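Local structure of mandelate racemase/muconate lactonizing enzyme-like protein (Rubrobacter xylanophilus DSM 9941, 2QQ6) at residues 120-125 and 337-342; 286-291 and 311-316; 318-323 and 343-348. The protein binds magnesium and, as a member of the mandelate racemase/muconate lactonizing enzyme family, probably acts as a lyase. One frame throughout, in Å; residues are numbered along the deposited sequence.

Contact 1: 120-125 and 337-342; sequences RRVRLY and SNFAVL
R123 lies across V341, an arginine chain laid over a valine just before strand 342-344. With CG anti to the backbone N (chi1 172°) and the chain extended from CG to NE, the arginine runs obliquely across the valine, and V341 CG1 sits over one face of the guanidinium, 3.5 Å from R123 NE. The polar end itself is taken up by a salt bridge from NH2 to E212.

On another face of the sheet L124 and L342 lie side by side and point the same way, L124 CD2 reaching L342 CB at 3.7 Å. The ring of F339 meets the strand edge-on: the carbonyl oxygen R123 O lies in the ring plane, 3.4 Å from F339 CZ, while V122 CB approaches the same ring obliquely, 4.0 Å from F339 CE2. R123 O also accepts L342 N in the carbonyl plane (3.0 Å, N-H...O 174°). L342 O then receives Y125 N at 2.7 Å, a more bent bond of 131°, and these two bonds set L124 beside L342 in parallel register.

Y125 turns its ring edge to the valine, with V341 CB 4.0 Å from Y125 CD2, and L342 O approaches the ring obliquely. Its hydroxyl is hydrogen-bonded to K169, and its side chain is about 6 Å from the bound magnesium at nearest atoms. Cut back to an alanine, Y125 would probably leave the amino group of K169 without its hydroxyl mate and open a gap against V341. Helix 323-334 covers V122, F339 and L342.

The pairing of strand 121-127 with strand 342-344 is the first-to-last strand closure of the TIM-like barrel of the enolase superfamily, beside its magnesium site.

Contact 2: 286-291 and 311-316; sequences DYVMPD and DYIPFA
V288 and F315 mark the close-packed half of this contact, where two backbones are bridged. V288 uses both its amide and its carbonyl: V288 N donates to P314 O at 3.1 Å, and A316 N donates to V288 O at 2.9 Å with an N-H...O angle of 164°. Next to the bridge, P290 and F315 cross at about a right angle, P290 CG lying 3.7 Å from F315 CE1, and helix 298-310 covers both through I304 and A305. F315 reaches the proline because its CG stands anti to the backbone N (chi1 178°).

Toward D286 the contact comes out to the solvent side, though P314 still packs on Y287. P314 CD lies over one face of the Y287 ring, which the proline crosses obliquely, with P314 CG 3.7 Å from Y287 CE2. Both residues are partly exposed, and the carboxylate of D286 turns to a salt bridge with R257. Beyond I313, the exposed Y312 with its positive phi is the C-prime residue of the Schellman motif that ends helix 298-310.

At the inner end, the selenomethionine M289 leads away from 311-316, its side chain about 4 Å from the bound magnesium at nearest atoms.

Strand 287-288, helix 298-310 and the strand-like 313-316 follow the beta-alpha-beta course of the barrel, between its sixth and seventh strand positions.

Contact 3: 318-323 and 343-348; sequences HNVSSP and EWHAID
At the mouth of the barrel, where its seventh and eighth strand positions end, H318 and N319 meet E343 beside the magnesium site. E343, a buried residue, carries most of the contact. Its CG stands anti to the backbone N (chi1 161°) and the chain stays extended beyond it, which carries the carboxylate alongside the 318-323 backbone. There OE1 accepts N319 N at 3.1 Å (N-H...O 154°), the amide coming from above the carboxylate plane.

The same oxygen borders the histidine. H318 and E343 lie side by side and point the same way, their ring and carboxylate planes 75° apart, with E343 OE1 3.5 Å from H318 CG and oblique to the ring. H318 ND1 is hydrogen-bonded to D291, which would fix how the imidazole is turned, and the H318 side chain is about 4 Å from the bound magnesium at nearest atoms.

N319 packs its CB against E343 CB at 3.9 Å, while its own amide turns back on the loop. N319 OD1 accepts S321 N at 2.9 Å, an Asx turn that bends the chain toward S322, the N-cap residue of helix 323-334. Farther along, H345 offers a ring face to V320, whose CG2 lies off toward the rim, 4.2 Å from H345 CG. In the plane of that imidazole, at its edge, is E343 OE2. V320 also touches V19 and Y39, and S322 OG bonds to E37, so the loop reaches the N-terminal domain.

The hydrogen-bonded pair H318 and D291, with E343 on the following strand, is consistent with the His-Asp dyad and neighbouring glutamate of mandelate racemase-like active sites, set at the C-terminal ends of the barrel strands.

Taken together, the contacts illustrate how one barrel wall is assembled. Contact 2 comes inside the loop closed by contact 1 and precedes contact 3 along the chain, whereas contacts 1 and 3 interleave. Their centres lie about 12 Å (1 and 2), 14 Å (1 and 3) and 18 Å (2 and 3) apart, and all reach the same sheet. Contacts 1 and 2 join where A340 N meets F315 O at 3.0 Å, a probable hydrogen bond between neighbouring backbones. Strands 121-127 and 342-344 link contacts 1 and 3, with Y125 O 2.9 Å from W344 N. They thus join successive barrel strand positions, sixth to eighth and back to the first, with contact 3 at the magnesium end.

Contact 1: 120-125 and 337-342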
ATOM      1  N   ARG B 120      11.773  26.050  18.484  1.00 40.30           N
ATOM      2  CA  ARG B 120      11.429  25.227  19.641  1.00 42.06           C
ATOM      3  C   ARG B 120       9.928  25.016  19.842  1.00 41.79           C
ATOM      4  O   ARG B 120       9.517  24.023  20.441  1.00 40.39           O
ATOM      5  CB  ARG B 120      12.033  25.829  20.906  1.00 43.07           C
ATOM      6  CG  ARG B 120      12.403  24.778  21.951  1.00 46.87           C
ATOM      7  CD  ARG B 120      13.734  24.089  21.617  1.00 49.03           C
ATOM      8  NE  ARG B 120      14.740  24.360  22.647  1.00 51.47           N
ATOM      9  CZ  ARG B 120      16.053  24.174  22.483  1.00 54.21           C
ATOM     10  NH1 ARG B 120      16.522  23.715  21.321  1.00 55.05           N
ATOM     11  NH2 ARG B 120      16.907  24.446  23.475  1.00 54.35           N
ATOM     12  N   ARG B 121       9.110  25.946  19.357  1.00 42.40           N
ATOM     13  CA  ARG B 121       7.663  25.800  19.487  1.00 42.47           C
ATOM     14  C   ARG B 121       7.019  25.868  18.110  1.00 41.88           C
ATOM     15  O   ARG B 121       7.285  26.797  17.331  1.00 40.18           O
ATOM     16  CB  ARG B 121       7.078  26.876  20.395  1.00 43.23           C
ATOM     17  CG  ARG B 121       6.941  28.248  19.780  1.00 46.08           C
ATOM     18  CD  ARG B 121       6.221  29.159  20.769  1.00 48.82           C
ATOM     19  NE  ARG B 121       5.438  30.204  20.118  1.00 50.43           N
ATOM     20  CZ  ARG B 121       4.360  30.756  20.665  1.00 51.05           C
ATOM     21  NH1 ARG B 121       3.953  30.355  21.861  1.00 50.96           N
ATOM     22  NH2 ARG B 121       3.683  31.698  20.018  1.00 51.98           N
ATOM     23  N   VAL B 122       6.169  24.874  17.831  1.00 41.31           N
ATOM     24  CA  VAL B 122       5.495  24.752  16.543  1.00 39.75           C
ATOM     25  C   VAL B 122       4.010  25.107  16.511  1.00 38.53           C
ATOM     26  O   VAL B 122       3.208  24.691  17.351  1.00 36.91           O
ATOM     27  CB  VAL B 122       5.687  23.324  15.956  1.00 40.06           C
ATOM     28  CG1 VAL B 122       6.985  22.727  16.480  1.00 40.04           C
ATOM     29  CG2 VAL B 122       4.483  22.428  16.267  1.00 40.77           C
ATOM     30  N   ARG B 123       3.665  25.876  15.490  1.00 38.52           N
ATOM     31  CA  ARG B 123       2.311  26.344  15.270  1.00 38.25           C
ATOM     32  C   ARG B 123       1.411  25.295  14.625  1.00 36.95           C
ATOM     33  O   ARG B 123       1.827  24.552  13.731  1.00 35.24           O
ATOM     34  CB  ARG B 123       2.382  27.595  14.409  1.00 38.83           C
ATOM     35  CG  ARG B 123       1.083  28.122  13.933  1.00 40.38           C
ATOM     36  CD  ARG B 123       1.381  29.138  12.875  1.00 43.84           C
ATOM     37  NE  ARG B 123       0.174  29.602  12.215  1.00 47.35           N
ATOM     38  CZ  ARG B 123       0.177  30.309  11.094  1.00 48.49           C
ATOM     39  NH1 ARG B 123       1.330  30.621  10.516  1.00 47.42           N
ATOM     40  NH2 ARG B 123      -0.971  30.703  10.557  1.00 49.96           N
ATOM     41  N   LEU B 124       0.168  25.252  15.087  1.00 36.08           N
ATOM     42  CA  LEU B 124      -0.815  24.300  14.584  1.00 35.36           C
ATOM     43  C   LEU B 124      -1.919  24.993  13.813  1.00 35.37           C
ATOM     44  O   LEU B 124      -1.965  26.224  13.746  1.00 35.63           O
ATOM     45  CB  LEU B 124      -1.469  23.562  15.744  1.00 32.75           C
ATOM     46  CG  LEU B 124      -0.567  22.833  16.717  1.00 31.14           C
ATOM     47  CD1 LEU B 124      -1.357  22.549  17.967  1.00 30.05           C
ATOM     48  CD2 LEU B 124      -0.035  21.561  16.088  1.00 29.85           C
ATOM     49  N   TYR B 125      -2.795  24.177  13.225  1.00 36.40           N
ATOM     50  CA  TYR B 125      -3.979  24.656  12.509  1.00 37.94           C
ATOM     51  C   TYR B 125      -5.135  23.751  12.952  1.00 39.40           C
ATOM     52  O   TYR B 125      -4.941  22.551  13.220  1.00 38.60           O
ATOM     53  CB  TYR B 125      -3.770  24.678  10.972  1.00 35.93           C
ATOM     54  CG  TYR B 125      -3.852  23.379  10.185  1.00 35.06           C
ATOM     55  CD1 TYR B 125      -5.085  22.805   9.876  1.00 33.67           C
ATOM     56  CD2 TYR B 125      -2.700  22.790   9.639  1.00 33.81           C
ATOM     57  CE1 TYR B 125      -5.178  21.693   9.038  1.00 31.27           C
ATOM     58  CE2 TYR B 125      -2.788  21.674   8.797  1.00 31.34           C
ATOM     59  CZ  TYR B 125      -4.034  21.138   8.498  1.00 31.36           C
ATOM     60  OH  TYR B 125      -4.157  20.072   7.632  1.00 31.09           O
ATOM     61  N   SER B 337      13.722  23.553   8.114  1.00 37.55           N
ATOM     62  CA  SER B 337      13.567  24.984   7.870  1.00 38.11           C
ATOM     63  C   SER B 337      12.265  25.390   7.183  1.00 37.91           C
ATOM     64  O   SER B 337      11.771  26.501   7.387  1.00 37.31           O
ATOM     65  CB  SER B 337      14.742  25.511   7.036  1.00 38.99           C
ATOM     66  OG  SER B 337      14.459  25.450   5.646  1.00 40.55           O
ATOM     67  N   ASN B 338      11.716  24.499   6.367  1.00 37.00           N
ATOM     68  CA  ASN B 338      10.495  24.812   5.641  1.00 35.27           C
ATOM     69  C   ASN B 338       9.197  24.416   6.333  1.00 35.36           C
ATOM     70  O   ASN B 338       8.196  24.150   5.669  1.00 36.03           O
ATOM     71  CB  ASN B 338      10.536  24.195   4.236  1.00 34.02           C
ATOM     72  CG  ASN B 338      10.893  22.718   4.245  1.00 34.44           C
ATOM     73  OD1 ASN B 338      10.564  21.995   3.302  1.00 35.04           O
ATOM     74  ND2 ASN B 338      11.581  22.266   5.295  1.00 33.00           N
ATOM     75  N   PHE B 339       9.196  24.377   7.660  1.00 34.48           N
ATOM     76  CA  PHE B 339       7.974  24.027   8.357  1.00 33.11           C
ATOM     77  C   PHE B 339       7.015  25.195   8.286  1.00 33.09           C
ATOM     78  O   PHE B 339       7.427  26.354   8.369  1.00 31.99           O
ATOM     79  CB  PHE B 339       8.226  23.705   9.823  1.00 34.01           C
ATOM     80  CG  PHE B 339       6.964  23.614  10.625  1.00 34.75           C
ATOM     81  CD1 PHE B 339       6.045  22.594  10.384  1.00 35.48           C
ATOM     82  CD2 PHE B 339       6.642  24.594  11.549  1.00 33.33           C
ATOM     83  CE1 PHE B 339       4.819  22.562  11.047  1.00 33.08           C
ATOM     84  CE2 PHE B 339       5.420  24.564  12.209  1.00 33.71           C
ATOM     85  CZ  PHE B 339       4.510  23.544  11.955  1.00 32.49           C
ATOM     86  N   ALA B 340       5.733  24.879   8.142  1.00 33.44           N
ATOM     87  CA  ALA B 340       4.685  25.889   8.059  1.00 32.88           C
ATOM     88  C   ALA B 340       3.669  25.724   9.195  1.00 32.92           C
ATOM     89  O   ALA B 340       3.684  26.499  10.144  1.00 32.51           O
ATOM     90  CB  ALA B 340       3.998  25.793   6.711  1.00 33.56           C
ATOM     91  N   VAL B 341       2.788  24.729   9.092  1.00 31.80           N
ATOM     92  CA  VAL B 341       1.795  24.471  10.133  1.00 33.25           C
ATOM     93  C   VAL B 341       1.445  23.006  10.254  1.00 35.14           C
ATOM     94  O   VAL B 341       1.319  22.292   9.257  1.00 36.08           O
ATOM     95  CB  VAL B 341       0.453  25.218   9.918  1.00 33.92           C
ATOM     96  CG1 VAL B 341       0.356  26.411  10.868  1.00 34.31           C
ATOM     97  CG2 VAL B 341       0.310  25.642   8.475  1.00 33.56           C
ATOM     98  N   LEU B 342       1.275  22.566  11.494  1.00 35.99           N
ATOM     99  CA  LEU B 342       0.921  21.186  11.776  1.00 36.38           C
ATOM    100  C   LEU B 342      -0.587  21.143  12.051  1.00 38.34           C
ATOM    101  O   LEU B 342      -1.166  22.086  12.599  1.00 36.50           O
ATOM    102  CB  LEU B 342       1.726  20.675  12.982  1.00 33.70           C
ATOM    103  CG  LEU B 342       1.412  19.286  13.534  1.00 31.28           C
ATOM    104  CD1 LEU B 342       1.452  18.269  12.430  1.00 31.18           C
ATOM    105  CD2 LEU B 342       2.402  18.938  14.608  1.00 31.22           C
TER

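Contact 2: 286-291 and 311-316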
ATOM      1  N   ASP B 286       1.871  23.368  -4.137  1.00 29.15           N
ATOM      2  CA  ASP B 286       2.382  24.630  -3.646  1.00 29.92           C
ATOM      3  C   ASP B 286       2.844  24.288  -2.237  1.00 29.15           C
ATOM      4  O   ASP B 286       3.812  24.848  -1.740  1.00 28.82           O
ATOM      5  CB  ASP B 286       1.275  25.677  -3.604  1.00 32.11           C
ATOM      6  CG  ASP B 286       1.040  26.323  -4.949  1.00 34.84           C
ATOM      7  OD1 ASP B 286       1.711  27.343  -5.241  1.00 36.38           O
ATOM      8  OD2 ASP B 286       0.196  25.807  -5.716  1.00 34.85           O
ATOM      9  N   TYR B 287       2.136  23.345  -1.615  1.00 28.24           N
ATOM     10  CA  TYR B 287       2.430  22.864  -0.270  1.00 27.69           C
ATOM     11  C   TYR B 287       2.440  21.350  -0.271  1.00 29.29           C
ATOM     12  O   TYR B 287       1.837  20.716  -1.133  1.00 30.96           O
ATOM     13  CB  TYR B 287       1.365  23.290   0.727  1.00 28.14           C
ATOM     14  CG  TYR B 287       1.377  24.745   1.096  1.00 29.35           C
ATOM     15  CD1 TYR B 287       0.840  25.708   0.246  1.00 28.70           C
ATOM     16  CD2 TYR B 287       1.929  25.163   2.300  1.00 29.19           C
ATOM     17  CE1 TYR B 287       0.856  27.042   0.589  1.00 29.03           C
ATOM     18  CE2 TYR B 287       1.949  26.494   2.648  1.00 28.56           C
ATOM     19  CZ  TYR B 287       1.415  27.424   1.793  1.00 28.32           C
ATOM     20  OH  TYR B 287       1.450  28.745   2.137  1.00 28.91           O
ATOM     21  N   VAL B 288       3.107  20.768   0.719  1.00 30.25           N
ATOM     22  CA  VAL B 288       3.186  19.320   0.838  1.00 29.77           C
ATOM     23  C   VAL B 288       2.705  18.974   2.218  1.00 30.84           C
ATOM     24  O   VAL B 288       2.969  19.711   3.166  1.00 31.37           O
ATOM     25  CB  VAL B 288       4.614  18.799   0.737  1.00 27.90           C
ATOM     26  CG1 VAL B 288       4.591  17.408   0.177  1.00 28.06           C
ATOM     27  CG2 VAL B 288       5.452  19.716  -0.104  1.00 30.67           C
HETATM   28  N   MSE B 289       2.020  17.846   2.345  1.00 30.80           N
HETATM   29  CA  MSE B 289       1.522  17.472   3.638  1.00 31.93           C
HETATM   30  C   MSE B 289       1.414  15.986   3.880  1.00 32.00           C
HETATM   31  O   MSE B 289       0.317  15.440   3.893  1.00 34.18           O
HETATM   32  CB  MSE B 289       0.170  18.112   3.850  1.00 34.65           C
HETATM   33  CG  MSE B 289      -0.808  17.803   2.764  1.00 43.79           C
HETATM   34 SE   MSE B 289      -2.594  18.528   3.175  1.00 56.55          SE
HETATM   35  CE  MSE B 289      -3.448  16.871   3.877  1.00 54.27           C
ATOM     36  N   PRO B 290       2.549  15.301   4.070  1.00 30.87           N
ATOM     37  CA  PRO B 290       2.447  13.866   4.315  1.00 29.73           C
ATOM     38  C   PRO B 290       2.044  13.684   5.776  1.00 31.33           C
ATOM     39  O   PRO B 290       1.898  14.666   6.507  1.00 31.08           O
ATOM     40  CB  PRO B 290       3.857  13.371   4.021  1.00 29.52           C
ATOM     41  CG  PRO B 290       4.701  14.498   4.476  1.00 29.23           C
ATOM     42  CD  PRO B 290       3.957  15.722   3.966  1.00 30.21           C
ATOM     43  N   ASP B 291       1.856  12.441   6.202  1.00 32.65           N
ATOM     44  CA  ASP B 291       1.464  12.170   7.579  1.00 32.40           C
ATOM     45  C   ASP B 291       2.505  11.248   8.217  1.00 31.57           C
ATOM     46  O   ASP B 291       2.553  10.055   7.920  1.00 30.67           O
ATOM     47  CB  ASP B 291       0.075  11.518   7.589  1.00 35.23           C
ATOM     48  CG  ASP B 291      -0.560  11.481   8.972  1.00 38.50           C
ATOM     49  OD1 ASP B 291       0.047  10.897   9.897  1.00 42.37           O
ATOM     50  OD2 ASP B 291      -1.674  12.027   9.136  1.00 40.34           O
ATOM     51  N   ASP B 311      12.877  22.716  -3.553  1.00 30.35           N
ATOM     52  CA  ASP B 311      12.033  23.524  -4.428  1.00 30.19           C
ATOM     53  C   ASP B 311      11.359  24.726  -3.791  1.00 29.39           C
ATOM     54  O   ASP B 311      10.496  25.334  -4.406  1.00 28.69           O
ATOM     55  CB  ASP B 311      10.972  22.645  -5.081  1.00 31.36           C
ATOM     56  CG  ASP B 311      11.435  22.051  -6.390  1.00 34.12           C
ATOM     57  OD1 ASP B 311      11.550  22.812  -7.382  1.00 34.89           O
ATOM     58  OD2 ASP B 311      11.687  20.824  -6.421  1.00 34.49           O
ATOM     59  N   TYR B 312      11.773  25.066  -2.574  1.00 29.79           N
ATOM     60  CA  TYR B 312      11.221  26.194  -1.822  1.00 30.56           C
ATOM     61  C   TYR B 312       9.733  26.002  -1.557  1.00 32.08           C
ATOM     62  O   TYR B 312       8.949  26.957  -1.619  1.00 32.56           O
ATOM     63  CB  TYR B 312      11.456  27.523  -2.560  1.00 28.53           C
ATOM     64  CG  TYR B 312      12.918  27.792  -2.874  1.00 27.57           C
ATOM     65  CD1 TYR B 312      13.292  28.453  -4.051  1.00 27.10           C
ATOM     66  CD2 TYR B 312      13.926  27.323  -2.040  1.00 25.36           C
ATOM     67  CE1 TYR B 312      14.631  28.621  -4.391  1.00 24.10           C
ATOM     68  CE2 TYR B 312      15.266  27.488  -2.370  1.00 25.46           C
ATOM     69  CZ  TYR B 312      15.611  28.128  -3.545  1.00 24.22           C
ATOM     70  OH  TYR B 312      16.931  28.232  -3.881  1.00 19.15           O
ATOM     71  N   ILE B 313       9.362  24.760  -1.257  1.00 32.01           N
ATOM     72  CA  ILE B 313       7.983  24.406  -0.961  1.00 33.54           C
ATOM     73  C   ILE B 313       7.743  24.111   0.524  1.00 34.04           C
ATOM     74  O   ILE B 313       8.461  23.319   1.146  1.00 34.27           O
ATOM     75  CB  ILE B 313       7.557  23.196  -1.782  1.00 34.50           C
ATOM     76  CG1 ILE B 313       7.411  23.631  -3.235  1.00 35.36           C
ATOM     77  CG2 ILE B 313       6.274  22.588  -1.209  1.00 32.93           C
ATOM     78  CD1 ILE B 313       6.682  22.653  -4.107  1.00 38.73           C
ATOM     79  N   PRO B 314       6.722  24.750   1.110  1.00 33.14           N
ATOM     80  CA  PRO B 314       6.366  24.579   2.520  1.00 33.59           C
ATOM     81  C   PRO B 314       5.991  23.156   2.925  1.00 33.78           C
ATOM     82  O   PRO B 314       5.326  22.442   2.185  1.00 33.89           O
ATOM     83  CB  PRO B 314       5.204  25.549   2.690  1.00 32.89           C
ATOM     84  CG  PRO B 314       5.530  26.636   1.710  1.00 32.46           C
ATOM     85  CD  PRO B 314       5.940  25.845   0.509  1.00 33.22           C
ATOM     86  N   PHE B 315       6.422  22.772   4.122  1.00 34.39           N
ATOM     87  CA  PHE B 315       6.151  21.458   4.696  1.00 35.24           C
ATOM     88  C   PHE B 315       5.085  21.578   5.800  1.00 37.20           C
ATOM     89  O   PHE B 315       5.333  22.163   6.856  1.00 37.76           O
ATOM     90  CB  PHE B 315       7.441  20.900   5.288  1.00 34.00           C
ATOM     91  CG  PHE B 315       7.282  19.570   5.962  1.00 33.61           C
ATOM     92  CD1 PHE B 315       6.978  18.435   5.224  1.00 33.47           C
ATOM     93  CD2 PHE B 315       7.453  19.450   7.336  1.00 33.10           C
ATOM     94  CE1 PHE B 315       6.863  17.199   5.842  1.00 33.93           C
ATOM     95  CE2 PHE B 315       7.339  18.218   7.963  1.00 31.54           C
ATOM     96  CZ  PHE B 315       7.040  17.094   7.219  1.00 31.71           C
ATOM     97  N   ALA B 316       3.902  21.026   5.556  1.00 38.37           N
ATOM     98  CA  ALA B 316       2.817  21.101   6.529  1.00 39.16           C
ATOM     99  C   ALA B 316       2.131  19.754   6.645  1.00 40.07           C
ATOM    100  O   ALA B 316       1.072  19.540   6.074  1.00 41.26           O
ATOM    101  CB  ALA B 316       1.817  22.158   6.097  1.00 38.94           C
TER

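Contact 3: 318-323 and 343-348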
ATOM      1  N   HIS B 318       0.055  16.335   7.579  1.00 43.31           N
ATOM      2  CA  HIS B 318      -1.340  16.024   7.884  1.00 44.43           C
ATOM      3  C   HIS B 318      -1.266  15.270   9.213  1.00 45.24           C
ATOM      4  O   HIS B 318      -0.432  14.384   9.378  1.00 46.37           O
ATOM      5  CB  HIS B 318      -1.908  15.149   6.743  1.00 44.63           C
ATOM      6  CG  HIS B 318      -3.313  14.657   6.955  1.00 45.54           C
ATOM      7  ND1 HIS B 318      -3.598  13.372   7.372  1.00 44.38           N
ATOM      8  CD2 HIS B 318      -4.511  15.257   6.751  1.00 44.85           C
ATOM      9  CE1 HIS B 318      -4.906  13.204   7.411  1.00 44.53           C
ATOM     10  NE2 HIS B 318      -5.485  14.333   7.040  1.00 44.77           N
ATOM     11  N   ASN B 319      -2.114  15.637  10.164  1.00 46.01           N
ATOM     12  CA  ASN B 319      -2.099  15.005  11.475  1.00 46.46           C
ATOM     13  C   ASN B 319      -3.493  14.620  11.920  1.00 47.09           C
ATOM     14  O   ASN B 319      -4.400  15.451  11.928  1.00 46.31           O
ATOM     15  CB  ASN B 319      -1.506  15.969  12.506  1.00 47.74           C
ATOM     16  CG  ASN B 319      -1.254  15.317  13.854  1.00 48.21           C
ATOM     17  OD1 ASN B 319      -2.107  14.615  14.397  1.00 50.28           O
ATOM     18  ND2 ASN B 319      -0.076  15.558  14.408  1.00 48.49           N
ATOM     19  N   VAL B 320      -3.655  13.366  12.319  1.00 48.20           N
ATOM     20  CA  VAL B 320      -4.950  12.888  12.776  1.00 48.50           C
ATOM     21  C   VAL B 320      -4.753  11.934  13.950  1.00 49.31           C
ATOM     22  O   VAL B 320      -5.555  11.027  14.175  1.00 49.31           O
ATOM     23  CB  VAL B 320      -5.686  12.170  11.625  1.00 48.08           C
ATOM     24  CG1 VAL B 320      -5.099  10.791  11.402  1.00 48.38           C
ATOM     25  CG2 VAL B 320      -7.152  12.103  11.914  1.00 48.43           C
ATOM     26  N   SER B 321      -3.678  12.144  14.702  1.00 50.40           N
ATOM     27  CA  SER B 321      -3.380  11.281  15.841  1.00 50.56           C
ATOM     28  C   SER B 321      -3.470  11.993  17.185  1.00 50.69           C
ATOM     29  O   SER B 321      -3.667  13.207  17.248  1.00 50.57           O
ATOM     30  CB  SER B 321      -1.993  10.658  15.671  1.00 49.81           C
ATOM     31  OG  SER B 321      -1.953   9.852  14.508  1.00 49.38           O
ATOM     32  N   SER B 322      -3.324  11.212  18.252  1.00 50.71           N
ATOM     33  CA  SER B 322      -3.393  11.695  19.629  1.00 49.88           C
ATOM     34  C   SER B 322      -2.116  12.434  20.036  1.00 49.12           C
ATOM     35  O   SER B 322      -1.280  12.739  19.187  1.00 49.90           O
ATOM     36  CB  SER B 322      -3.616  10.505  20.555  1.00 50.37           C
ATOM     37  OG  SER B 322      -2.489   9.655  20.536  1.00 51.40           O
ATOM     38  N   PRO B 323      -1.946  12.729  21.341  1.00 47.71           N
ATOM     39  CA  PRO B 323      -0.734  13.439  21.758  1.00 46.13           C
ATOM     40  C   PRO B 323       0.572  12.729  21.382  1.00 45.07           C
ATOM     41  O   PRO B 323       1.594  13.380  21.152  1.00 43.78           O
ATOM     42  CB  PRO B 323      -0.911  13.556  23.272  1.00 46.60           C
ATOM     43  CG  PRO B 323      -2.383  13.631  23.434  1.00 46.33           C
ATOM     44  CD  PRO B 323      -2.858  12.562  22.489  1.00 47.34           C
ATOM     45  N   GLU B 343      -1.220  20.048  11.647  1.00 40.54           N
ATOM     46  CA  GLU B 343      -2.648  19.898  11.831  1.00 43.40           C
ATOM     47  C   GLU B 343      -3.051  19.311  13.167  1.00 46.37           C
ATOM     48  O   GLU B 343      -2.356  18.467  13.735  1.00 46.66           O
ATOM     49  CB  GLU B 343      -3.235  19.022  10.725  1.00 42.23           C
ATOM     50  CG  GLU B 343      -4.600  18.440  11.073  1.00 41.83           C
ATOM     51  CD  GLU B 343      -5.258  17.728   9.910  1.00 43.20           C
ATOM     52  OE1 GLU B 343      -4.530  17.155   9.075  1.00 43.64           O
ATOM     53  OE2 GLU B 343      -6.509  17.731   9.839  1.00 43.86           O
ATOM     54  N   TRP B 344      -4.188  19.790  13.664  1.00 49.05           N
ATOM     55  CA  TRP B 344      -4.776  19.291  14.894  1.00 50.51           C
ATOM     56  C   TRP B 344      -6.197  18.998  14.433  1.00 50.54           C
ATOM     57  O   TRP B 344      -6.848  19.846  13.822  1.00 51.28           O
ATOM     58  CB  TRP B 344      -4.758  20.343  16.008  1.00 52.22           C
ATOM     59  CG  TRP B 344      -5.318  19.805  17.306  1.00 56.28           C
ATOM     60  CD1 TRP B 344      -4.967  18.637  17.932  1.00 56.98           C
ATOM     61  CD2 TRP B 344      -6.342  20.397  18.116  1.00 56.82           C
ATOM     62  NE1 TRP B 344      -5.710  18.467  19.076  1.00 57.28           N
ATOM     63  CE2 TRP B 344      -6.561  19.533  19.213  1.00 57.32           C
ATOM     64  CE3 TRP B 344      -7.096  21.576  18.023  1.00 56.94           C
ATOM     65  CZ2 TRP B 344      -7.502  19.811  20.211  1.00 58.13           C
ATOM     66  CZ3 TRP B 344      -8.031  21.852  19.015  1.00 57.01           C
ATOM     67  CH2 TRP B 344      -8.225  20.973  20.094  1.00 57.05           C
ATOM     68  N   HIS B 345      -6.662  17.787  14.703  1.00 50.78           N
ATOM     69  CA  HIS B 345      -7.983  17.356  14.270  1.00 51.64           C
ATOM     70  C   HIS B 345      -8.821  16.932  15.481  1.00 52.76           C
ATOM     71  O   HIS B 345      -9.763  16.151  15.342  1.00 53.34           O
ATOM     72  CB  HIS B 345      -7.786  16.184  13.296  1.00 50.60           C
ATOM     73  CG  HIS B 345      -8.985  15.853  12.461  1.00 52.27           C
ATOM     74  ND1 HIS B 345     -10.134  15.296  12.983  1.00 52.82           N
ATOM     75  CD2 HIS B 345      -9.194  15.962  11.126  1.00 52.83           C
ATOM     76  CE1 HIS B 345     -10.999  15.077  12.005  1.00 52.07           C
ATOM     77  NE2 HIS B 345     -10.452  15.472  10.869  1.00 52.42           N
ATOM     78  N   ALA B 346      -8.501  17.457  16.666  1.00 53.23           N
ATOM     79  CA  ALA B 346      -9.228  17.063  17.875  1.00 54.20           C
ATOM     80  C   ALA B 346      -9.944  18.167  18.656  1.00 54.79           C
ATOM     81  O   ALA B 346     -10.109  18.065  19.873  1.00 54.69           O
ATOM     82  CB  ALA B 346      -8.290  16.320  18.804  1.00 54.14           C
ATOM     83  N   ILE B 347     -10.385  19.206  17.959  1.00 55.44           N
ATOM     84  CA  ILE B 347     -11.074  20.312  18.605  1.00 55.28           C
ATOM     85  C   ILE B 347     -12.392  19.819  19.211  1.00 56.23           C
ATOM     86  O   ILE B 347     -12.945  20.437  20.114  1.00 56.15           O
ATOM     87  CB  ILE B 347     -11.344  21.449  17.569  1.00 55.43           C
ATOM     88  CG1 ILE B 347     -11.193  22.821  18.223  1.00 55.61           C
ATOM     89  CG2 ILE B 347     -12.737  21.315  16.971  1.00 55.34           C
ATOM     90  CD1 ILE B 347     -12.170  23.109  19.331  1.00 57.71           C
ATOM     91  N   ASP B 348     -12.872  18.678  18.730  1.00 57.42           N
ATOM     92  CA  ASP B 348     -14.146  18.132  19.189  1.00 58.99           C
ATOM     93  C   ASP B 348     -14.128  17.046  20.264  1.00 60.50           C
ATOM     94  O   ASP B 348     -15.182  16.503  20.600  1.00 59.03           O
ATOM     95  CB  ASP B 348     -14.936  17.616  17.982  1.00 58.07           C
ATOM     96  CG  ASP B 348     -14.382  16.309  17.429  1.00 58.41           C
ATOM     97  OD1 ASP B 348     -13.142  16.195  17.268  1.00 58.73           O
ATOM     98  OD2 ASP B 348     -15.190  15.398  17.147  1.00 57.08           O
TER